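Local coordinates for probable M18-family aminopeptidase 1 (Thermotoga maritima, PDB 2GLF), which probably acts as a metal-dependent aminopeptidase of the M18 family, removing amino acids from the N-termini of peptides, at residues T256-E267 with T439-K449. Numbering follows the deposited sequence.
Sequences TALRALLSANPE and TYVAYRSLMEK
Tyr440 settles among Thr256, Arg259, Ala260 and Ser263 as a knob in a hole, a worked example of how a tyrosine can join two helices. Tyr440 CB lies 4.1 Å from Thr256 CG2. With CG anti to the backbone N (chi1 157°), the ring swings along helix 248-263 and sets one edge against the backbone: Tyr440 CD1 is 3.7 Å from Thr256 O and Tyr440 CE1 3.5 Å from Arg259 O. At the tip, Tyr440 OH shares a hydrogen bond of 2.8 Å with Ser263 OG and receives a bent one from Arg444 NH1, while Phe19 stacks on the ring. The complementary knob is Ala260, whose CB reaches to 3.7 Å from Arg444 N between Tyr440, Tyr443 and Met447. Farther on, extended Arg444 slides one guanidinium face beneath Ser263 O, too poorly angled to bond. Arg444 NE makes a weak hydrogen bond, part of a salt bridge, to Glu448 OE1, which also accepts one from Asn265 N at 2.8 Å (158°), gripping the chain just past the helix end. The short helical segments approach to 8.4 Å between axes and cross at -43°, with Leu261 and Met447 resting on strand 270-275, as in the layered alpha/beta catalytic fold of zinc exopeptidases.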
# COMPACT_ATOMS: atom_id res chain seq x y z
N THR A 256 48.75 -2.59 20.01
CA THR A 256 48.97 -1.78 21.21
C THR A 256 49.20 -2.66 22.44
O THR A 256 50.01 -2.32 23.29
CB THR A 256 47.79 -0.82 21.49
OG1 THR A 256 46.55 -1.53 21.37
CG2 THR A 256 47.82 0.35 20.53
N ALA A 257 48.49 -3.78 22.52
CA ALA A 257 48.65 -4.69 23.64
C ALA A 257 49.98 -5.43 23.53
O ALA A 257 50.66 -5.66 24.53
CB ALA A 257 47.50 -5.68 23.69
N LEU A 258 50.35 -5.81 22.31
CA LEU A 258 51.61 -6.50 22.09
C LEU A 258 52.75 -5.59 22.56
O LEU A 258 53.63 -6.02 23.31
CB LEU A 258 51.80 -6.80 20.60
CG LEU A 258 52.65 -8.01 20.20
CD1 LEU A 258 53.25 -7.73 18.84
CD2 LEU A 258 53.75 -8.27 21.21
N ARG A 259 52.72 -4.34 22.12
CA ARG A 259 53.75 -3.38 22.50
C ARG A 259 53.76 -3.12 24.00
O ARG A 259 54.82 -2.89 24.59
CB ARG A 259 53.57 -2.07 21.73
CG ARG A 259 53.89 -2.19 20.23
CD ARG A 259 55.37 -2.50 20.01
NE ARG A 259 56.19 -1.39 20.48
CZ ARG A 259 56.24 -0.20 19.88
NH1 ARG A 259 55.53 0.02 18.79
NH2 ARG A 259 56.97 0.77 20.41
N ALA A 260 52.59 -3.15 24.63
CA ALA A 260 52.49 -2.93 26.06
C ALA A 260 53.11 -4.12 26.78
O ALA A 260 53.95 -3.96 27.67
CB ALA A 260 51.04 -2.77 26.48
N LEU A 261 52.71 -5.32 26.37
CA LEU A 261 53.22 -6.55 26.96
C LEU A 261 54.73 -6.54 26.97
O LEU A 261 55.35 -6.87 27.98
CB LEU A 261 52.75 -7.78 26.16
CG LEU A 261 53.32 -9.12 26.63
CD1 LEU A 261 52.76 -9.43 28.01
CD2 LEU A 261 52.97 -10.24 25.67
N LEU A 262 55.32 -6.16 25.84
CA LEU A 262 56.76 -6.13 25.69
C LEU A 262 57.53 -5.09 26.50
O LEU A 262 58.69 -5.31 26.84
CB LEU A 262 57.12 -5.97 24.21
CG LEU A 262 56.61 -7.05 23.25
CD1 LEU A 262 57.24 -6.84 21.89
CD2 LEU A 262 56.95 -8.43 23.78
N SER A 263 56.89 -3.96 26.82
CA SER A 263 57.60 -2.92 27.55
C SER A 263 57.10 -2.66 28.96
O SER A 263 57.51 -1.71 29.61
CB SER A 263 57.56 -1.61 26.75
OG SER A 263 56.24 -1.11 26.69
N ALA A 264 56.23 -3.52 29.45
CA ALA A 264 55.72 -3.32 30.79
C ALA A 264 56.70 -3.83 31.85
O ALA A 264 57.54 -4.69 31.59
CB ALA A 264 54.37 -4.03 30.93
N ASN A 265 56.59 -3.25 33.05
CA ASN A 265 57.39 -3.65 34.20
C ASN A 265 56.33 -4.24 35.12
O ASN A 265 55.77 -3.56 35.97
CB ASN A 265 58.05 -2.43 34.83
CG ASN A 265 58.98 -1.72 33.88
OD1 ASN A 265 59.93 -2.32 33.37
ND2 ASN A 265 58.71 -0.45 33.61
N PRO A 266 56.02 -5.54 34.92
CA PRO A 266 55.02 -6.27 35.69
C PRO A 266 55.33 -6.37 37.18
O PRO A 266 56.48 -6.37 37.60
CB PRO A 266 55.00 -7.64 35.03
CG PRO A 266 55.53 -7.38 33.65
CD PRO A 266 56.63 -6.42 33.91
N GLU A 267 54.27 -6.47 37.97
CA GLU A 267 54.40 -6.61 39.41
C GLU A 267 53.64 -7.88 39.72
O GLU A 267 53.76 -8.47 40.79
CB GLU A 267 53.75 -5.41 40.11
CG GLU A 267 54.26 -5.15 41.51
CD GLU A 267 53.76 -3.84 42.07
OE1 GLU A 267 53.90 -2.81 41.37
OE2 GLU A 267 53.25 -3.83 43.21
N THR A 439 46.27 4.35 23.82
CA THR A 439 45.73 3.03 24.13
C THR A 439 46.89 2.21 24.68
O THR A 439 46.77 1.56 25.72
CB THR A 439 45.16 2.35 22.88
OG1 THR A 439 43.96 3.03 22.48
CG2 THR A 439 44.85 0.88 23.16
N TYR A 440 48.01 2.27 23.96
CA TYR A 440 49.24 1.59 24.35
C TYR A 440 49.65 1.98 25.77
O TYR A 440 50.13 1.16 26.54
CB TYR A 440 50.36 1.97 23.38
CG TYR A 440 51.75 1.79 23.95
CD1 TYR A 440 52.28 0.52 24.16
CD2 TYR A 440 52.52 2.89 24.29
CE1 TYR A 440 53.55 0.35 24.70
CE2 TYR A 440 53.80 2.74 24.82
CZ TYR A 440 54.30 1.47 25.03
OH TYR A 440 55.55 1.32 25.58
N VAL A 441 49.47 3.25 26.10
CA VAL A 441 49.80 3.74 27.42
C VAL A 441 48.84 3.15 28.44
O VAL A 441 49.27 2.63 29.48
CB VAL A 441 49.71 5.27 27.48
CG1 VAL A 441 50.02 5.75 28.89
CG2 VAL A 441 50.67 5.89 26.48
N ALA A 442 47.55 3.21 28.15
CA ALA A 442 46.52 2.67 29.04
C ALA A 442 46.75 1.18 29.30
O ALA A 442 46.77 0.74 30.45
CB ALA A 442 45.14 2.89 28.44
N TYR A 443 46.94 0.40 28.24
CA TYR A 443 47.17 -1.04 28.36
C TYR A 443 48.40 -1.40 29.19
O TYR A 443 48.37 -2.36 29.96
CB TYR A 443 47.32 -1.66 26.97
CG TYR A 443 46.02 -1.80 26.21
CD1 TYR A 443 46.02 -2.24 24.89
CD2 TYR A 443 44.79 -1.50 26.80
CE1 TYR A 443 44.83 -2.38 24.17
CE2 TYR A 443 43.60 -1.63 26.09
CZ TYR A 443 43.63 -2.07 24.78
OH TYR A 443 42.47 -2.21 24.06
N ARG A 444 49.48 -0.65 29.02
CA ARG A 444 50.72 -0.90 29.73
C ARG A 444 50.60 -0.60 31.21
O ARG A 444 50.99 -1.41 32.05
CB ARG A 444 51.85 -0.06 29.14
CG ARG A 444 53.15 -0.15 29.90
CD ARG A 444 54.24 0.71 29.28
NE ARG A 444 55.42 0.76 30.13
CZ ARG A 444 56.57 1.35 29.78
NH1 ARG A 444 56.69 1.93 28.59
NH2 ARG A 444 57.59 1.35 30.62
N SER A 445 50.06 0.57 31.52
CA SER A 445 49.90 0.96 32.91
C SER A 445 48.80 0.17 33.61
O SER A 445 48.71 0.17 34.83
CB SER A 445 49.63 2.46 33.00
OG SER A 445 48.57 2.84 32.15
N LEU A 446 47.95 -0.51 32.84
CA LEU A 446 46.90 -1.31 33.45
C LEU A 446 47.43 -2.69 33.80
O LEU A 446 46.98 -3.31 34.78
CB LEU A 446 45.70 -1.45 32.51
CG LEU A 446 44.67 -0.32 32.56
CD1 LEU A 446 43.62 -0.56 31.50
CD2 LEU A 446 44.03 -0.25 33.94
N MSE A 447 48.38 -3.18 33.02
CA MSE A 447 48.98 -4.48 33.28
C MSE A 447 49.91 -4.32 34.48
O MSE A 447 50.05 -5.23 35.30
CB MSE A 447 49.80 -4.95 32.09
CG MSE A 447 49.02 -5.06 30.80
SE MSE A 447 50.19 -5.48 29.31
CE MSE A 447 49.42 -7.18 28.79
N GLU A 448 50.53 -3.15 34.56
CA GLU A 448 51.47 -2.82 35.63
C GLU A 448 50.85 -2.51 36.98
O GLU A 448 51.37 -2.92 38.01
CB GLU A 448 52.34 -1.62 35.22
CG GLU A 448 53.43 -1.91 34.20
CD GLU A 448 54.18 -0.65 33.77
OE1 GLU A 448 55.21 -0.79 33.07
OE2 GLU A 448 53.73 0.47 34.11
N LYS A 449 49.74 -1.78 36.97
CA LYS A 449 49.13 -1.36 38.22
C LYS A 449 47.85 -2.06 38.69
O LYS A 449 47.43 -1.85 39.83
CB LYS A 449 48.88 0.16 38.17
CG LYS A 449 50.07 0.98 37.67
CD LYS A 449 51.01 1.42 38.79
CE LYS A 449 51.81 0.27 39.38
NZ LYS A 449 52.84 -0.26 38.46